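Long-range contacts in putative hexose oxidase (Nonomuraea sp. ATCC 39727, PDB 5AWV), which probably oxidises a sugar of glycopeptide antibiotics such as teicoplanin, using a covalently bound FAD cofactor: residues 45-50 / 358-363; 59-64 / 105-110; 392-397 / 431-436. All blocks are in the same frame, centred on the assembly; numbering follows the deposited sequence.

In the fold
Interaction 1 sits between the other two and joins the FAD-binding part of the chain to the seven-stranded antiparallel sheet. The centres of interactions 1 and 2 are about 15 Å apart, and the two meet directly through a salt bridge of 2.9 Å between R48 NE and D107 OD2. The centres of interactions 1 and 3 are about 17 Å apart; there A363 O and W432 N, 3.0 Å from each other, form a probable hydrogen bond. Interactions 2 and 3 do not touch, their nearest atoms being about 19 Å apart. M108 of interaction 2 touches the FAD, and A50 of interaction 1 lies beside H91, which binds FAD covalently. P362 of interaction 1 shares the 8-methylnonanoic acid pocket with interaction 3.

Interaction 1 (45-50 / 358-363); sequences LKLRGA and GGRGPA. With NAG (2-acetamido-2-deoxy-beta-D-glucopyranose), chain B.
R360 swings CG away from its own N (chi1 -170°) and stays extended from CG to NE, which carries it along G49 and brings its guanidinium to the turn that follows helix 42-46. NH1 donates to the carbonyl O of G49 over 2.8 Å. That bond is bent, 136° at the hydrogen, and NH1 stands above the carbonyl plane instead of on a lone pair. The aliphatic part passes the same oxygen, R360 CG coming within 3.4 Å of G49 O. L47 lays CD2 over one face of the guanidinium, offset toward its rim and 4.0 Å from R360 NH2. The second nitrogen, NH2, has a partner of its own in the carbonyl of F54. A water accepts from G49 N at 2.8 Å, and more weakly from R360 NH1, and donates to K46 O, linking the helix end to the arginine.

Residues 358-362 are the end of the loop that leads from strand 340-349 into strand 363-371, so the contact ties the connection between the two outermost strands of the large antiparallel sheet to the turn beside the flavin. The backbones meet where G361 N donates to A50 O, 2.7 Å away. A50 also has a backbone hydrogen bond with G90, and its methyl rests on H91. The NAG sugar donates from O3 to R360 O at 3.0 Å.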
# COMPACT_ATOMS: atom_id res chain seq x y z
N LEU A 45 16.23 -6.49 -9.27
CA LEU A 45 15.72 -5.22 -8.82
C LEU A 45 14.79 -4.54 -9.82
O LEU A 45 13.79 -3.95 -9.40
CB LEU A 45 16.83 -4.32 -8.39
CG LEU A 45 17.60 -4.85 -7.18
CD1 LEU A 45 18.86 -4.03 -6.92
CD2 LEU A 45 16.72 -4.84 -5.95
N LYS A 46 15.07 -4.76 -11.11
CA LYS A 46 14.31 -4.18 -12.22
C LYS A 46 12.97 -4.87 -12.25
O LYS A 46 11.97 -4.33 -12.75
CB LYS A 46 15.06 -4.44 -13.55
CG LYS A 46 14.52 -3.73 -14.79
CD LYS A 46 15.23 -4.26 -16.05
CE LYS A 46 14.46 -5.36 -16.67
NZ LYS A 46 13.28 -4.75 -17.34
N LEU A 47 12.95 -6.10 -11.78
CA LEU A 47 11.75 -6.95 -11.96
C LEU A 47 10.98 -7.14 -10.70
O LEU A 47 10.19 -8.05 -10.59
CB LEU A 47 12.13 -8.32 -12.55
CG LEU A 47 12.56 -8.29 -14.01
CD1 LEU A 47 13.10 -9.67 -14.34
CD2 LEU A 47 11.50 -7.83 -15.01
N ARG A 48 11.24 -6.36 -9.68
CA ARG A 48 10.51 -6.69 -8.46
C ARG A 48 9.18 -5.97 -8.25
O ARG A 48 8.55 -6.15 -7.25
CB ARG A 48 11.39 -6.57 -7.26
CG ARG A 48 11.71 -5.20 -6.80
CD ARG A 48 12.46 -5.44 -5.48
NE ARG A 48 12.64 -4.17 -4.83
CZ ARG A 48 11.81 -3.60 -3.94
NH1 ARG A 48 10.78 -4.23 -3.43
NH2 ARG A 48 12.12 -2.40 -3.51
N GLY A 49 8.73 -5.22 -9.23
CA GLY A 49 7.34 -4.80 -9.27
C GLY A 49 6.39 -5.98 -9.28
O GLY A 49 6.67 -7.02 -9.90
N ALA A 50 5.24 -5.81 -8.60
CA ALA A 50 4.17 -6.79 -8.55
C ALA A 50 3.41 -7.02 -9.86
O ALA A 50 3.05 -8.17 -10.18
CB ALA A 50 3.18 -6.44 -7.47
N GLY A 358 5.86 -12.24 -1.22
CA GLY A 358 5.46 -12.93 -2.48
C GLY A 358 6.22 -12.54 -3.74
O GLY A 358 7.14 -13.26 -4.17
N GLY A 359 5.80 -11.42 -4.37
CA GLY A 359 6.56 -10.81 -5.46
C GLY A 359 5.80 -10.62 -6.76
O GLY A 359 4.68 -10.11 -6.73
N ARG A 360 6.40 -11.01 -7.89
CA ARG A 360 5.89 -10.62 -9.21
C ARG A 360 4.74 -11.48 -9.66
O ARG A 360 4.85 -12.69 -9.74
CB ARG A 360 6.99 -10.66 -10.26
CG ARG A 360 6.57 -10.02 -11.58
CD ARG A 360 7.81 -9.84 -12.44
NE ARG A 360 7.69 -9.00 -13.61
CZ ARG A 360 7.62 -7.68 -13.65
NH1 ARG A 360 7.50 -6.96 -12.53
NH2 ARG A 360 7.56 -7.07 -14.83
N GLY A 361 3.64 -10.85 -10.04
CA GLY A 361 2.39 -11.54 -10.33
C GLY A 361 2.01 -11.46 -11.78
O GLY A 361 2.72 -10.89 -12.56
N PRO A 362 0.83 -11.99 -12.14
CA PRO A 362 0.35 -11.86 -13.51
C PRO A 362 -0.07 -10.41 -13.81
O PRO A 362 -0.10 -9.54 -12.94
CB PRO A 362 -0.87 -12.80 -13.53
CG PRO A 362 -1.42 -12.61 -12.14
CD PRO A 362 -0.25 -12.34 -11.21
N ALA A 363 -0.30 -10.15 -15.07
CA ALA A 363 -0.60 -8.84 -15.53
C ALA A 363 -2.08 -8.52 -15.13
O ALA A 363 -2.91 -9.37 -15.20
CB ALA A 363 -0.37 -8.82 -17.01
C1 NAG B . 0.35 -15.62 -8.25
C2 NAG B . 1.86 -15.46 -8.29
C3 NAG B . 2.36 -15.47 -9.73
C4 NAG B . 1.89 -16.71 -10.48
C5 NAG B . 0.40 -16.95 -10.26
C6 NAG B . 0.05 -18.28 -10.90
C7 NAG B . 3.26 -13.87 -6.93
C8 NAG B . 4.32 -14.97 -6.65
N2 NAG B . 2.17 -14.16 -7.67
O3 NAG B . 3.79 -15.46 -9.73
O4 NAG B . 2.12 -16.49 -11.88
O5 NAG B . 0.06 -16.93 -8.83
O6 NAG B . -1.37 -18.16 -11.07
O7 NAG B . 3.40 -12.77 -6.42
O HOH W 1 9.34 -4.41 -11.89

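Interaction 2 (59-64 / 105-110); sequences DYIHLV and IIDMSL
Strands 60-63 and 104-107 are parallel neighbours in the four-stranded mixed sheet of the FAD-binding region, pairing I61 with I105, H62 with I106 and L63 with D107. H62 carries both of the firm bonds: its N donates to I105 O over 2.8 Å, almost straight (167°), and its O accepts from D107 N at 2.9 Å. The bond from I105 N to Y60 O is weak.

Strands 60-63 and 84-87, with helix 67-80 between them, make a beta-alpha-beta unit, and strand 104-107 is inserted between its two strands. H62 and I106 face that helix; I61, L63, I105 and D107 lie on the other face, where L45 of helix 42-46 packs. Here I61 holds CG2 trans to its N, which brings that methyl 3.8 Å from D107 CB. L63 runs alongside D107, its CD2 3.9 Å from D107 OD1.

The same OD1 accepts from S109 N, forming an Asx turn, and from S109 OG at 2.6 Å; OD2 is left to the salt bridge with R48. Past the strand ends, V64 sets CG2 between its backbone N and carbonyl carbon, 3.8 Å from M108 SD. M108 packs on V86 and S88 and touches the FAD. One water donates to V64 O and D107 O and accepts from L110 N, each bond 2.7 Å long.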
# COMPACT_ATOMS: atom_id res chain seq x y z
N ASP A 59 18.90 3.23 -16.16
CA ASP A 59 20.37 3.32 -16.21
C ASP A 59 21.01 2.62 -15.01
O ASP A 59 22.02 1.92 -15.14
CB ASP A 59 20.84 4.77 -16.26
CG ASP A 59 20.42 5.50 -17.56
OD1 ASP A 59 20.02 4.85 -18.58
OD2 ASP A 59 20.49 6.71 -17.57
N TYR A 60 20.44 2.86 -13.82
CA TYR A 60 20.90 2.12 -12.67
C TYR A 60 19.80 2.06 -11.67
O TYR A 60 18.85 2.86 -11.76
CB TYR A 60 22.18 2.71 -12.01
CG TYR A 60 22.19 4.15 -11.62
CD1 TYR A 60 22.50 5.19 -12.56
CD2 TYR A 60 21.96 4.54 -10.29
CE1 TYR A 60 22.52 6.53 -12.16
CE2 TYR A 60 21.94 5.84 -9.93
CZ TYR A 60 22.23 6.85 -10.86
OH TYR A 60 22.17 8.19 -10.39
N ILE A 61 19.93 1.15 -10.71
CA ILE A 61 19.08 1.14 -9.51
C ILE A 61 19.97 1.42 -8.27
O ILE A 61 20.96 0.76 -8.04
CB ILE A 61 18.34 -0.22 -9.44
CG1 ILE A 61 17.53 -0.39 -10.71
CG2 ILE A 61 17.42 -0.31 -8.23
CD1 ILE A 61 16.97 -1.75 -11.00
N HIS A 62 19.61 2.42 -7.49
CA HIS A 62 20.38 2.87 -6.36
C HIS A 62 19.78 2.35 -5.08
O HIS A 62 18.66 2.77 -4.63
CB HIS A 62 20.37 4.40 -6.42
CG HIS A 62 21.60 5.06 -5.92
ND1 HIS A 62 21.92 6.36 -6.25
CD2 HIS A 62 22.55 4.64 -5.05
CE1 HIS A 62 23.04 6.69 -5.63
NE2 HIS A 62 23.43 5.67 -4.89
N LEU A 63 20.50 1.40 -4.48
CA LEU A 63 20.15 0.90 -3.15
C LEU A 63 20.68 1.79 -2.10
O LEU A 63 21.89 2.12 -2.11
CB LEU A 63 20.78 -0.49 -2.94
CG LEU A 63 20.09 -1.61 -3.67
CD1 LEU A 63 20.94 -2.89 -3.70
CD2 LEU A 63 18.70 -1.94 -3.11
N VAL A 64 19.81 2.22 -1.19
CA VAL A 64 20.17 3.16 -0.20
C VAL A 64 19.82 2.64 1.22
O VAL A 64 18.75 2.12 1.43
CB VAL A 64 19.46 4.51 -0.46
CG1 VAL A 64 19.97 5.15 -1.74
CG2 VAL A 64 17.93 4.36 -0.51
N ILE A 105 16.06 4.18 -10.52
CA ILE A 105 15.18 3.78 -9.41
C ILE A 105 15.93 3.90 -8.10
O ILE A 105 17.02 3.37 -7.98
CB ILE A 105 14.64 2.35 -9.63
CG1 ILE A 105 13.83 2.35 -10.89
CG2 ILE A 105 13.80 1.91 -8.42
CD1 ILE A 105 13.28 1.02 -11.31
N ILE A 106 15.42 4.68 -7.16
CA ILE A 106 15.90 4.62 -5.82
C ILE A 106 15.07 3.51 -5.08
O ILE A 106 13.88 3.69 -4.79
CB ILE A 106 15.83 5.96 -5.10
CG1 ILE A 106 16.68 6.98 -5.90
CG2 ILE A 106 16.32 5.82 -3.68
CD1 ILE A 106 16.62 8.40 -5.36
N ASP A 107 15.77 2.44 -4.73
CA ASP A 107 15.16 1.25 -4.18
C ASP A 107 15.38 1.25 -2.68
O ASP A 107 16.51 1.32 -2.22
CB ASP A 107 15.73 0.00 -4.85
CG ASP A 107 15.00 -1.29 -4.41
OD1 ASP A 107 14.85 -1.49 -3.17
OD2 ASP A 107 14.53 -2.03 -5.30
N MET A 108 14.29 1.18 -1.91
CA MET A 108 14.34 1.32 -0.45
C MET A 108 14.44 0.03 0.35
O MET A 108 14.31 0.07 1.61
CB MET A 108 13.13 2.08 0.04
CG MET A 108 12.85 3.41 -0.69
SD MET A 108 14.12 4.70 -0.59
CE MET A 108 13.51 5.51 0.82
N SER A 109 14.74 -1.05 -0.33
CA SER A 109 14.79 -2.42 0.22
C SER A 109 15.62 -2.53 1.51
O SER A 109 15.26 -3.33 2.43
CB SER A 109 15.45 -3.38 -0.76
OG SER A 109 14.70 -3.71 -1.90
N LEU A 110 16.72 -1.79 1.59
CA LEU A 110 17.57 -1.83 2.79
C LEU A 110 17.01 -1.05 3.97
O LEU A 110 17.51 -1.25 5.08
CB LEU A 110 19.00 -1.38 2.45
CG LEU A 110 19.79 -2.18 1.42
CD1 LEU A 110 21.11 -1.52 1.15
CD2 LEU A 110 20.08 -3.60 1.87
O HOH W 2 17.68 0.13 -0.11

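Interaction 3 (392-397 / 431-436); sequences GIDYGA and GWANPG. With T55 (8-methylnonanoic acid), chain Z.
D394 reaches across to the backbone of 431-436 with its carboxylate, whereas Y395 meets G431 through its backbone and turns its ring away. D394 points its CB toward that strand end, and with CG beside its own backbone N the carboxylate lies alongside the backbone of W432 and A433. OD2 accepts from A433 N at 3.0 Å, nearly straight at 171° and almost in line with its own C-O bond. A water donates to the same OD2 from 2.7 Å and accepts from N434 N, so one oxygen holds two successive peptide nitrogens, the second through the water.

Y395 and G431 form a hydrogen-bonded antiparallel pair between strands 395-402 and 424-432 of the large sheet. G431 N donates to Y395 O over 3.1 Å, with the donor above the carbonyl plane, while the return bond from Y395 N to G431 O is weak. The tyrosine OH bonds to W399 NE1. The ring of W432 heads for helix 438-452, where it meets H441.

The branched end of the 8-methylnonanoic acid lies against D394, Y395 and G431. Its CAD is 3.3 Å from D394 CB, 3.5 Å from Y395 CB and, nearest of all, 3.0 Å from G431 O. Farther along, T55 CAI comes obliquely to the tyrosine ring, 4.1 Å from Y395 CD2. The carboxylate of D394 is tied up by A433 N and the water, and no directed bond reaches this end of the lipid, consistent with recognition mainly by shape and apolar contact.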
# COMPACT_ATOMS: atom_id res chain seq x y z
N GLY A 392 -13.41 -15.10 -23.22
CA GLY A 392 -12.00 -14.80 -23.47
C GLY A 392 -11.31 -14.12 -22.29
O GLY A 392 -10.11 -13.90 -22.34
N ILE A 393 -12.04 -13.83 -21.23
CA ILE A 393 -11.48 -13.12 -20.08
C ILE A 393 -11.02 -14.13 -19.10
O ILE A 393 -11.83 -14.92 -18.61
CB ILE A 393 -12.52 -12.20 -19.42
CG1 ILE A 393 -13.12 -11.30 -20.48
CG2 ILE A 393 -11.88 -11.47 -18.22
CD1 ILE A 393 -12.05 -10.49 -21.24
N ASP A 394 -9.71 -14.16 -18.83
CA ASP A 394 -9.14 -15.06 -17.86
C ASP A 394 -9.66 -14.88 -16.44
O ASP A 394 -10.04 -15.85 -15.77
CB ASP A 394 -7.60 -14.95 -17.82
CG ASP A 394 -6.91 -15.43 -19.12
OD1 ASP A 394 -7.59 -16.03 -19.97
OD2 ASP A 394 -5.70 -15.17 -19.29
N TYR A 395 -9.61 -13.64 -15.93
CA TYR A 395 -10.23 -13.30 -14.63
C TYR A 395 -10.79 -11.94 -14.73
O TYR A 395 -10.16 -11.07 -15.31
CB TYR A 395 -9.23 -13.30 -13.47
CG TYR A 395 -9.85 -12.90 -12.13
CD1 TYR A 395 -10.74 -13.75 -11.48
CD2 TYR A 395 -9.51 -11.69 -11.49
CE1 TYR A 395 -11.34 -13.41 -10.27
CE2 TYR A 395 -10.06 -11.34 -10.26
CZ TYR A 395 -10.98 -12.16 -9.67
OH TYR A 395 -11.52 -11.84 -8.46
N GLY A 396 -12.05 -11.81 -14.31
CA GLY A 396 -12.70 -10.55 -14.26
C GLY A 396 -13.55 -10.56 -13.01
O GLY A 396 -14.16 -11.61 -12.66
N ALA A 397 -13.60 -9.41 -12.30
CA ALA A 397 -14.35 -9.35 -11.06
C ALA A 397 -14.75 -7.93 -10.66
O ALA A 397 -14.11 -6.91 -11.12
CB ALA A 397 -13.58 -10.04 -9.94
N GLY A 431 -7.40 -9.64 -14.98
CA GLY A 431 -6.03 -10.14 -15.02
C GLY A 431 -5.89 -11.14 -16.20
O GLY A 431 -6.88 -11.78 -16.61
N TRP A 432 -4.71 -11.21 -16.79
CA TRP A 432 -4.51 -12.07 -17.95
C TRP A 432 -3.16 -12.76 -17.89
O TRP A 432 -2.18 -12.19 -17.38
CB TRP A 432 -4.75 -11.28 -19.23
CG TRP A 432 -3.88 -10.11 -19.38
CD1 TRP A 432 -2.65 -10.07 -20.00
CD2 TRP A 432 -4.11 -8.80 -18.86
NE1 TRP A 432 -2.12 -8.82 -19.88
CE2 TRP A 432 -2.99 -8.02 -19.20
CE3 TRP A 432 -5.14 -8.20 -18.13
CZ2 TRP A 432 -2.91 -6.69 -18.88
CZ3 TRP A 432 -5.02 -6.92 -17.76
CH2 TRP A 432 -3.92 -6.16 -18.13
N ALA A 433 -3.13 -14.02 -18.34
CA ALA A 433 -1.90 -14.85 -18.23
C ALA A 433 -0.96 -14.59 -19.41
O ALA A 433 0.23 -14.60 -19.23
CB ALA A 433 -2.26 -16.33 -18.18
N ASN A 434 -1.50 -14.30 -20.58
CA ASN A 434 -0.71 -14.07 -21.75
C ASN A 434 -0.68 -12.63 -22.28
O ASN A 434 -1.70 -12.11 -22.72
CB ASN A 434 -1.25 -14.96 -22.88
CG ASN A 434 -0.26 -15.11 -23.98
OD1 ASN A 434 0.14 -14.13 -24.65
ND2 ASN A 434 0.23 -16.33 -24.14
N PRO A 435 0.49 -12.03 -22.40
CA PRO A 435 0.57 -10.64 -22.90
C PRO A 435 -0.14 -10.31 -24.21
O PRO A 435 -0.62 -9.17 -24.44
CB PRO A 435 2.07 -10.43 -23.04
CG PRO A 435 2.59 -11.25 -21.92
CD PRO A 435 1.80 -12.53 -21.99
N GLY A 436 -0.20 -11.29 -25.11
CA GLY A 436 -1.05 -11.20 -26.34
C GLY A 436 -2.53 -10.87 -26.17
O GLY A 436 -3.14 -10.25 -27.03
CAD T55 Z . -6.17 -14.20 -14.97
CAE T55 Z . -4.95 -14.63 -14.21
CAG T55 Z . -5.12 -14.34 -12.72
CAH T55 Z . -5.16 -12.83 -12.47
CAI T55 Z . -5.54 -12.51 -11.03
CAJ T55 Z . -5.55 -10.99 -10.80
CAK T55 Z . -5.46 -10.75 -9.31
CAL T55 Z . -5.24 -9.26 -8.98
CAF T55 Z . -4.75 -16.11 -14.44
C T55 Z . -5.30 -9.11 -7.45
O T55 Z . -5.45 -10.08 -6.68
O HOH W 3 -4.29 -14.95 -21.58